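Local coordinates for alpha-L-rhamnosidase (Streptomyces avermitilis, PDB 3W5M), which hydrolyses terminal non-reducing alpha-L-rhamnose residues, releasing L-rhamnose from citrus flavonoids and from the arabinogalactan-protein gum arabic, at residues S968-Q973 and V979-V984; T1008-E1013 and V1018-S1023. One frame throughout, in Å; residues are numbered along the deposited sequence.

Interaction 1: S968-Q973 and V979-V984; sequences STRWQQ and VLTCSV
Thr-981 N donates to Arg-970 O at 2.8 Å in a nearly straight bond (168°), the shortest of six backbone bonds that zip 968-973 to 979-984 as an antiparallel beta hairpin in the C-terminal beta-sandwich. Arg-970 N returns a bond to Thr-981 O, and the pairs Ser-968/Ser-983 and Gln-972/Val-979 are each closed by two more. At the Ser-968 end the geometry is less regular: Ser-983 N lies 35° above the carbonyl plane of Ser-968 O, whereas Ser-968 N meets a lone pair of Ser-983 O. Between the hydrogen-bonded pairs, CA-H...O contacts such as Trp-971 CA to Val-979 O (3.2 Å) add weaker links.

The side chains part onto two faces. Thr-969, Trp-971, Leu-980 and Cys-982 point into the buried one, where Leu-980 also touches Val-992 and Ile-994 of strand 989-995 and the indole NE1 of Trp-971 is held by Ile-930 O. On the other, Thr-981 has OG1 tucked between its own backbone N and carbonyl carbon (chi1 53°), which brings it within a weak 3.5 Å bond of Arg-970 O. Back on the buried face, Leu-980 CD1 reaches Trp-971 CB at 3.8 Å, approaching the indole obliquely.

Interaction 2: T1008-E1013 and V1018-S1023; sequences TFVRAE and VFEVGS
The ring of Phe-1009 turns its edge toward the face of Phe-1019 in an offset edge-to-face pair, with centroids 6.0 Å apart and planes at 82°, on one side of a beta hairpin interrupted by a classic beta bulge. Phe-1019 CE1 sits at the edge of the Phe-1009 ring, near its plane, and also packs on Phe-1009 CB. The Phe-1019 ring is further enclosed by the rings of His-1004 and Phe-1028, so it belongs to the sandwich interior.

The second flat group, the guanidinium of Arg-1011, lies on the other side of the hairpin. Val-1018 CG1 rests over one of its faces, 3.7 Å above the plane and toward the rim. At the edge, Arg-1011 NE donates to Glu-1013 OE1 at 3.2 Å, a nearly straight hydrogen bond that is part of a salt bridge within the same strand, with OE1 in the guanidinium plane, and that would limit the group's rotation. A long, weak ion pair joins NH2 to Glu-991.

Val-1010 and Arg-1011 both face Val-1018. The bulge shows in the backbone bonds: Val-1010 N donates to Val-1018 O at an almost linear 175°, while Val-1018 N gives its hydrogen to Arg-1011 O, one residue further on, at 2.8 Å. Val-1010 carries the helix-like psi of -37° that allows this. Ahead of the bulge, Thr-1008 and Glu-1020 form a regular hydrogen-bonded pair, and a water hydrogen-bonded to Thr-1008 OG1 donates to Glu-1020 O, linking the two strands beside this pair.

The two bulge residues share Val-1018: its CG1 packs on Val-1010 CG2, its CG2 on the aliphatic Arg-1011 CG. With CG1 set anti to its carbonyl carbon, Val-1010 crosses Glu-1020 at about a right angle, and this methyl meets Glu-1020 CG at 3.7 Å.

How the interactions relate
Interactions 1 and 2 are successive hairpins near the C-terminus; 968-984 precedes 1008-1023 in the chain, and their centres are about 15 Å apart. They lie in different sheets: strands 965-974 and 977-984 are neighbours within the antiparallel sheet that also holds 955-962 and 1024-1030, whereas strand 1016-1021 pairs with 989-995 in the mixed sheet, with 1008-1013 at its edge. Strand 989-995 pairs with Phe-1019 through the backbone and sends Val-992 and Ile-994 against Leu-980 of interaction 1. The hairpins touch directly where Val-984 O packs on Ser-1023 CB at 3.4 Å. Together they contribute to both layers of the C-terminal beta-sandwich, away from the rhamnose-binding and calcium sites.

Interaction 1: S968-Q973 and V979-V984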
ATOM      1  N   SER A 968      -2.515 -11.696  27.219  1.00 26.31           N
ATOM      2  CA  SER A 968      -1.196 -11.253  27.678  1.00 27.69           C
ATOM      3  C   SER A 968      -0.363 -12.368  28.286  1.00 29.49           C
ATOM      4  O   SER A 968      -0.907 -13.317  28.854  1.00 27.94           O
ATOM      5  CB  SER A 968      -1.330 -10.117  28.679  1.00 28.80           C
ATOM      6  OG  SER A 968      -2.103  -9.082  28.093  1.00 33.58           O
ATOM      7  N   THR A 969       0.956 -12.245  28.133  1.00 29.58           N
ATOM      8  CA  THR A 969       1.922 -13.149  28.759  1.00 31.42           C
ATOM      9  C   THR A 969       3.087 -12.348  29.337  1.00 33.48           C
ATOM     10  O   THR A 969       3.410 -11.266  28.854  1.00 32.39           O
ATOM     11  CB  THR A 969       2.514 -14.207  27.798  1.00 32.02           C
ATOM     12  OG1 THR A 969       3.195 -13.559  26.709  1.00 36.43           O
ATOM     13  CG2 THR A 969       1.448 -15.148  27.263  1.00 32.52           C
ATOM     14  N   ARG A 970       3.687 -12.880  30.403  1.00 31.80           N
ATOM     15  CA  ARG A 970       4.894 -12.322  30.977  1.00 31.40           C
ATOM     16  C   ARG A 970       5.601 -13.464  31.679  1.00 33.00           C
ATOM     17  O   ARG A 970       5.035 -14.067  32.594  1.00 31.69           O
ATOM     18  CB  ARG A 970       4.574 -11.226  31.974  1.00 33.65           C
ATOM     19  CG  ARG A 970       5.831 -10.600  32.555  1.00 41.77           C
ATOM     20  CD  ARG A 970       5.508  -9.321  33.296  1.00 48.43           C
ATOM     21  NE  ARG A 970       6.513  -9.028  34.313  1.00 56.34           N
ATOM     22  CZ  ARG A 970       6.286  -8.305  35.410  1.00 60.27           C
ATOM     23  NH1 ARG A 970       5.081  -7.792  35.649  1.00 61.67           N
ATOM     24  NH2 ARG A 970       7.267  -8.100  36.279  1.00 61.11           N
ATOM     25  N   TRP A 971       6.812 -13.771  31.241  1.00 32.06           N
ATOM     26  CA  TRP A 971       7.586 -14.826  31.881  1.00 32.43           C
ATOM     27  C   TRP A 971       9.024 -14.405  32.147  1.00 35.42           C
ATOM     28  O   TRP A 971       9.573 -13.531  31.460  1.00 31.97           O
ATOM     29  CB  TRP A 971       7.526 -16.138  31.094  1.00 30.39           C
ATOM     30  CG  TRP A 971       8.090 -16.122  29.701  1.00 32.64           C
ATOM     31  CD1 TRP A 971       7.390 -15.938  28.539  1.00 32.13           C
ATOM     32  CD2 TRP A 971       9.450 -16.352  29.315  1.00 32.29           C
ATOM     33  NE1 TRP A 971       8.233 -16.019  27.455  1.00 32.28           N
ATOM     34  CE2 TRP A 971       9.502 -16.280  27.903  1.00 33.03           C
ATOM     35  CE3 TRP A 971      10.638 -16.609  30.024  1.00 35.25           C
ATOM     36  CZ2 TRP A 971      10.698 -16.442  27.183  1.00 33.12           C
ATOM     37  CZ3 TRP A 971      11.828 -16.777  29.300  1.00 33.09           C
ATOM     38  CH2 TRP A 971      11.842 -16.685  27.899  1.00 33.76           C
ATOM     39  N   GLN A 972       9.622 -15.038  33.159  1.00 36.60           N
ATOM     40  CA  GLN A 972      10.981 -14.725  33.595  1.00 38.43           C
ATOM     41  C   GLN A 972      11.649 -15.995  34.098  1.00 38.77           C
ATOM     42  O   GLN A 972      11.044 -16.744  34.875  1.00 37.76           O
ATOM     43  CB  GLN A 972      10.937 -13.688  34.705  1.00 40.41           C
ATOM     44  CG  GLN A 972      12.296 -13.225  35.204  1.00 50.92           C
ATOM     45  CD  GLN A 972      12.186 -12.029  36.140  1.00 57.65           C
ATOM     46  OE1 GLN A 972      11.087 -11.634  36.545  1.00 63.25           O
ATOM     47  NE2 GLN A 972      13.325 -11.447  36.489  1.00 64.21           N
ATOM     48  N   GLN A 973      12.864 -16.246  33.615  1.00 40.52           N
ATOM     49  CA  GLN A 973      13.785 -17.230  34.211  1.00 45.18           C
ATOM     50  C   GLN A 973      14.789 -16.517  35.109  1.00 48.82           C
ATOM     51  O   GLN A 973      15.541 -15.648  34.635  1.00 46.30           O
ATOM     52  CB  GLN A 973      14.578 -17.948  33.141  1.00 47.13           C
ATOM     53  CG  GLN A 973      13.819 -19.016  32.399  1.00 49.24           C
ATOM     54  CD  GLN A 973      14.735 -19.843  31.529  1.00 50.90           C
ATOM     55  OE1 GLN A 973      15.611 -19.310  30.843  1.00 55.69           O
ATOM     56  NE2 GLN A 973      14.541 -21.148  31.547  1.00 51.31           N
ATOM     57  N   VAL A 979       8.776 -18.100  36.417  1.00 35.11           N
ATOM     58  CA  VAL A 979       7.437 -17.613  36.699  1.00 35.04           C
ATOM     59  C   VAL A 979       6.778 -17.164  35.379  1.00 37.30           C
ATOM     60  O   VAL A 979       7.386 -16.435  34.588  1.00 33.87           O
ATOM     61  CB  VAL A 979       7.442 -16.509  37.793  1.00 39.57           C
ATOM     62  CG1 VAL A 979       8.415 -15.383  37.460  1.00 42.02           C
ATOM     63  CG2 VAL A 979       6.046 -15.955  38.064  1.00 37.30           C
ATOM     64  N   LEU A 980       5.562 -17.646  35.127  1.00 33.26           N
ATOM     65  CA  LEU A 980       4.748 -17.157  34.015  1.00 34.07           C
ATOM     66  C   LEU A 980       3.432 -16.611  34.554  1.00 35.02           C
ATOM     67  O   LEU A 980       2.766 -17.268  35.364  1.00 35.02           O
ATOM     68  CB  LEU A 980       4.488 -18.271  32.996  1.00 33.95           C
ATOM     69  CG  LEU A 980       3.424 -18.074  31.894  1.00 35.47           C
ATOM     70  CD1 LEU A 980       3.817 -17.005  30.883  1.00 34.92           C
ATOM     71  CD2 LEU A 980       3.250 -19.393  31.180  1.00 35.32           C
ATOM     72  N   THR A 981       3.065 -15.398  34.142  1.00 32.88           N
ATOM     73  CA  THR A 981       1.710 -14.913  34.391  1.00 32.50           C
ATOM     74  C   THR A 981       1.043 -14.749  33.022  1.00 33.51           C
ATOM     75  O   THR A 981       1.721 -14.579  32.001  1.00 29.32           O
ATOM     76  CB  THR A 981       1.667 -13.571  35.152  1.00 34.20           C
ATOM     77  OG1 THR A 981       2.487 -12.613  34.477  1.00 35.66           O
ATOM     78  CG2 THR A 981       2.158 -13.719  36.604  1.00 33.44           C
ATOM     79  N   CYS A 982      -0.277 -14.830  32.989  1.00 30.37           N
ATOM     80  CA  CYS A 982      -0.974 -14.575  31.747  1.00 32.33           C
ATOM     81  C   CYS A 982      -2.368 -14.091  32.024  1.00 33.17           C
ATOM     82  O   CYS A 982      -2.886 -14.232  33.139  1.00 33.00           O
ATOM     83  CB  CYS A 982      -0.949 -15.810  30.826  1.00 32.59           C
ATOM     84  SG  CYS A 982      -1.691 -17.310  31.505  1.00 40.03           S
ATOM     85  N   SER A 983      -2.953 -13.463  31.013  1.00 32.19           N
ATOM     86  CA  SER A 983      -4.310 -12.955  31.085  1.00 30.74           C
ATOM     87  C   SER A 983      -5.022 -13.514  29.858  1.00 28.53           C
ATOM     88  O   SER A 983      -4.531 -13.375  28.738  1.00 28.02           O
ATOM     89  CB  SER A 983      -4.309 -11.419  31.127  1.00 30.57           C
ATOM     90  OG  SER A 983      -5.622 -10.900  31.260  1.00 31.74           O
ATOM     91  N   VAL A 984      -6.141 -14.197  30.099  1.00 26.36           N
ATOM     92  CA  VAL A 984      -6.918 -14.911  29.082  1.00 25.62           C
ATOM     93  C   VAL A 984      -8.343 -14.362  29.165  1.00 25.26           C
ATOM     94  O   VAL A 984      -8.927 -14.315  30.251  1.00 25.30           O
ATOM     95  CB  VAL A 984      -6.919 -16.441  29.349  1.00 26.31           C
ATOM     96  CG1 VAL A 984      -7.820 -17.181  28.374  1.00 25.42           C
ATOM     97  CG2 VAL A 984      -5.506 -16.996  29.256  1.00 27.59           C
TER

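Interaction 2: T1008-E1013 and V1018-S1023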
ATOM      1  N   THR A1008      -6.046 -26.868  35.620  1.00 36.31           N
ATOM      2  CA  THR A1008      -5.891 -28.295  35.925  1.00 39.84           C
ATOM      3  C   THR A1008      -4.689 -28.896  35.207  1.00 42.02           C
ATOM      4  O   THR A1008      -4.588 -28.811  33.984  1.00 43.66           O
ATOM      5  CB  THR A1008      -7.105 -29.104  35.419  1.00 41.04           C
ATOM      6  OG1 THR A1008      -8.316 -28.424  35.759  1.00 41.76           O
ATOM      7  CG2 THR A1008      -7.119 -30.514  36.015  1.00 40.20           C
ATOM      8  N   PHE A1009      -3.793 -29.517  35.966  1.00 44.46           N
ATOM      9  CA  PHE A1009      -2.748 -30.329  35.373  1.00 47.21           C
ATOM     10  C   PHE A1009      -3.443 -31.414  34.565  1.00 49.05           C
ATOM     11  O   PHE A1009      -4.326 -32.081  35.084  1.00 53.62           O
ATOM     12  CB  PHE A1009      -1.878 -30.946  36.474  1.00 50.24           C
ATOM     13  CG  PHE A1009      -0.743 -31.799  35.960  1.00 53.36           C
ATOM     14  CD1 PHE A1009      -0.947 -33.143  35.622  1.00 57.13           C
ATOM     15  CD2 PHE A1009       0.538 -31.269  35.825  1.00 56.11           C
ATOM     16  CE1 PHE A1009       0.102 -33.935  35.153  1.00 57.24           C
ATOM     17  CE2 PHE A1009       1.588 -32.053  35.358  1.00 55.80           C
ATOM     18  CZ  PHE A1009       1.372 -33.386  35.024  1.00 57.69           C
ATOM     19  N   VAL A1010      -3.075 -31.572  33.295  1.00 49.29           N
ATOM     20  CA  VAL A1010      -3.552 -32.715  32.505  1.00 48.76           C
ATOM     21  C   VAL A1010      -2.448 -33.733  32.166  1.00 50.26           C
ATOM     22  O   VAL A1010      -2.701 -34.940  32.163  1.00 51.74           O
ATOM     23  CB  VAL A1010      -4.368 -32.314  31.242  1.00 47.73           C
ATOM     24  CG1 VAL A1010      -5.577 -31.471  31.625  1.00 50.24           C
ATOM     25  CG2 VAL A1010      -3.510 -31.603  30.208  1.00 50.25           C
ATOM     26  N   ARG A1011      -1.233 -33.261  31.885  1.00 50.34           N
ATOM     27  CA  ARG A1011      -0.146 -34.171  31.484  1.00 52.04           C
ATOM     28  C   ARG A1011       1.250 -33.553  31.497  1.00 55.46           C
ATOM     29  O   ARG A1011       1.406 -32.321  31.498  1.00 56.38           O
ATOM     30  CB  ARG A1011      -0.428 -34.802  30.104  1.00 49.85           C
ATOM     31  CG  ARG A1011      -0.326 -33.847  28.928  1.00 50.66           C
ATOM     32  CD  ARG A1011      -0.954 -34.421  27.677  1.00 53.09           C
ATOM     33  NE  ARG A1011      -0.747 -33.539  26.528  1.00 57.34           N
ATOM     34  CZ  ARG A1011      -1.587 -32.574  26.151  1.00 57.42           C
ATOM     35  NH1 ARG A1011      -2.711 -32.355  26.823  1.00 59.99           N
ATOM     36  NH2 ARG A1011      -1.304 -31.822  25.098  1.00 57.63           N
ATOM     37  N   ALA A1012       2.255 -34.432  31.523  1.00 56.84           N
ATOM     38  CA  ALA A1012       3.633 -34.065  31.217  1.00 57.18           C
ATOM     39  C   ALA A1012       3.937 -34.419  29.756  1.00 58.12           C
ATOM     40  O   ALA A1012       3.545 -35.482  29.261  1.00 57.33           O
ATOM     41  CB  ALA A1012       4.601 -34.758  32.162  1.00 57.52           C
ATOM     42  N   GLU A1013       4.596 -33.495  29.065  1.00 58.54           N
ATOM     43  CA  GLU A1013       5.047 -33.697  27.690  1.00 59.53           C
ATOM     44  C   GLU A1013       6.239 -32.769  27.423  1.00 60.72           C
ATOM     45  O   GLU A1013       6.304 -31.653  27.976  1.00 56.34           O
ATOM     46  CB  GLU A1013       3.906 -33.448  26.686  1.00 58.36           C
ATOM     47  CG  GLU A1013       4.130 -34.080  25.318  1.00 58.33           C
ATOM     48  CD  GLU A1013       3.023 -33.795  24.309  1.00 61.83           C
ATOM     49  OE1 GLU A1013       1.854 -33.578  24.708  1.00 61.74           O
ATOM     50  OE2 GLU A1013       3.326 -33.804  23.094  1.00 65.04           O
ATOM     51  N   VAL A1018       1.553 -29.566  31.344  1.00 41.04           N
ATOM     52  CA  VAL A1018       0.533 -29.005  30.471  1.00 39.69           C
ATOM     53  C   VAL A1018      -0.713 -28.767  31.306  1.00 42.41           C
ATOM     54  O   VAL A1018      -1.239 -29.698  31.926  1.00 42.14           O
ATOM     55  CB  VAL A1018       0.171 -29.983  29.331  1.00 37.49           C
ATOM     56  CG1 VAL A1018      -0.892 -29.387  28.414  1.00 36.77           C
ATOM     57  CG2 VAL A1018       1.415 -30.397  28.555  1.00 40.41           C
ATOM     58  N   PHE A1019      -1.193 -27.525  31.311  1.00 40.11           N
ATOM     59  CA  PHE A1019      -2.386 -27.162  32.057  1.00 38.71           C
ATOM     60  C   PHE A1019      -3.522 -26.774  31.117  1.00 39.47           C
ATOM     61  O   PHE A1019      -3.284 -26.288  30.001  1.00 37.18           O
ATOM     62  CB  PHE A1019      -2.078 -26.007  33.003  1.00 40.90           C
ATOM     63  CG  PHE A1019      -1.087 -26.346  34.069  1.00 43.84           C
ATOM     64  CD1 PHE A1019      -1.488 -27.005  35.226  1.00 44.63           C
ATOM     65  CD2 PHE A1019       0.255 -26.006  33.925  1.00 47.06           C
ATOM     66  CE1 PHE A1019      -0.572 -27.321  36.220  1.00 45.58           C
ATOM     67  CE2 PHE A1019       1.180 -26.314  34.922  1.00 48.44           C
ATOM     68  CZ  PHE A1019       0.766 -26.969  36.074  1.00 47.31           C
ATOM     69  N   GLU A1020      -4.757 -27.014  31.548  1.00 36.51           N
ATOM     70  CA  GLU A1020      -5.922 -26.458  30.858  1.00 38.64           C
ATOM     71  C   GLU A1020      -6.519 -25.462  31.800  1.00 34.81           C
ATOM     72  O   GLU A1020      -6.688 -25.760  32.971  1.00 34.97           O
ATOM     73  CB  GLU A1020      -6.943 -27.541  30.529  1.00 43.55           C
ATOM     74  CG  GLU A1020      -6.402 -28.558  29.541  1.00 51.62           C
ATOM     75  CD  GLU A1020      -7.468 -29.473  28.965  1.00 56.74           C
ATOM     76  OE1 GLU A1020      -8.361 -29.912  29.730  1.00 57.38           O
ATOM     77  OE2 GLU A1020      -7.397 -29.752  27.743  1.00 57.90           O
ATOM     78  N   VAL A1021      -6.824 -24.275  31.304  1.00 30.97           N
ATOM     79  CA  VAL A1021      -7.299 -23.200  32.162  1.00 32.02           C
ATOM     80  C   VAL A1021      -8.385 -22.388  31.425  1.00 28.63           C
ATOM     81  O   VAL A1021      -8.389 -22.315  30.200  1.00 27.51           O
ATOM     82  CB  VAL A1021      -6.097 -22.351  32.669  1.00 33.58           C
ATOM     83  CG1 VAL A1021      -5.553 -21.431  31.595  1.00 33.08           C
ATOM     84  CG2 VAL A1021      -6.433 -21.563  33.937  1.00 33.33           C
ATOM     85  N   GLY A1022      -9.323 -21.820  32.173  1.00 28.75           N
ATOM     86  CA  GLY A1022     -10.343 -20.959  31.584  1.00 28.05           C
ATOM     87  C   GLY A1022      -9.818 -19.544  31.541  1.00 27.24           C
ATOM     88  O   GLY A1022      -8.605 -19.326  31.623  1.00 26.92           O
ATOM     89  N   SER A1023     -10.729 -18.579  31.445  1.00 25.98           N
ATOM     90  CA  SER A1023     -10.339 -17.182  31.372  1.00 26.17           C
ATOM     91  C   SER A1023      -9.777 -16.677  32.700  1.00 27.13           C
ATOM     92  O   SER A1023      -9.939 -17.334  33.735  1.00 26.86           O
ATOM     93  CB  SER A1023     -11.545 -16.335  30.951  1.00 25.64           C
ATOM     94  OG  SER A1023     -12.440 -16.135  32.036  1.00 27.27           O
TER
HETATM   95  O   HOH W   1      -9.256 -26.443  34.337  1.00 46.94           O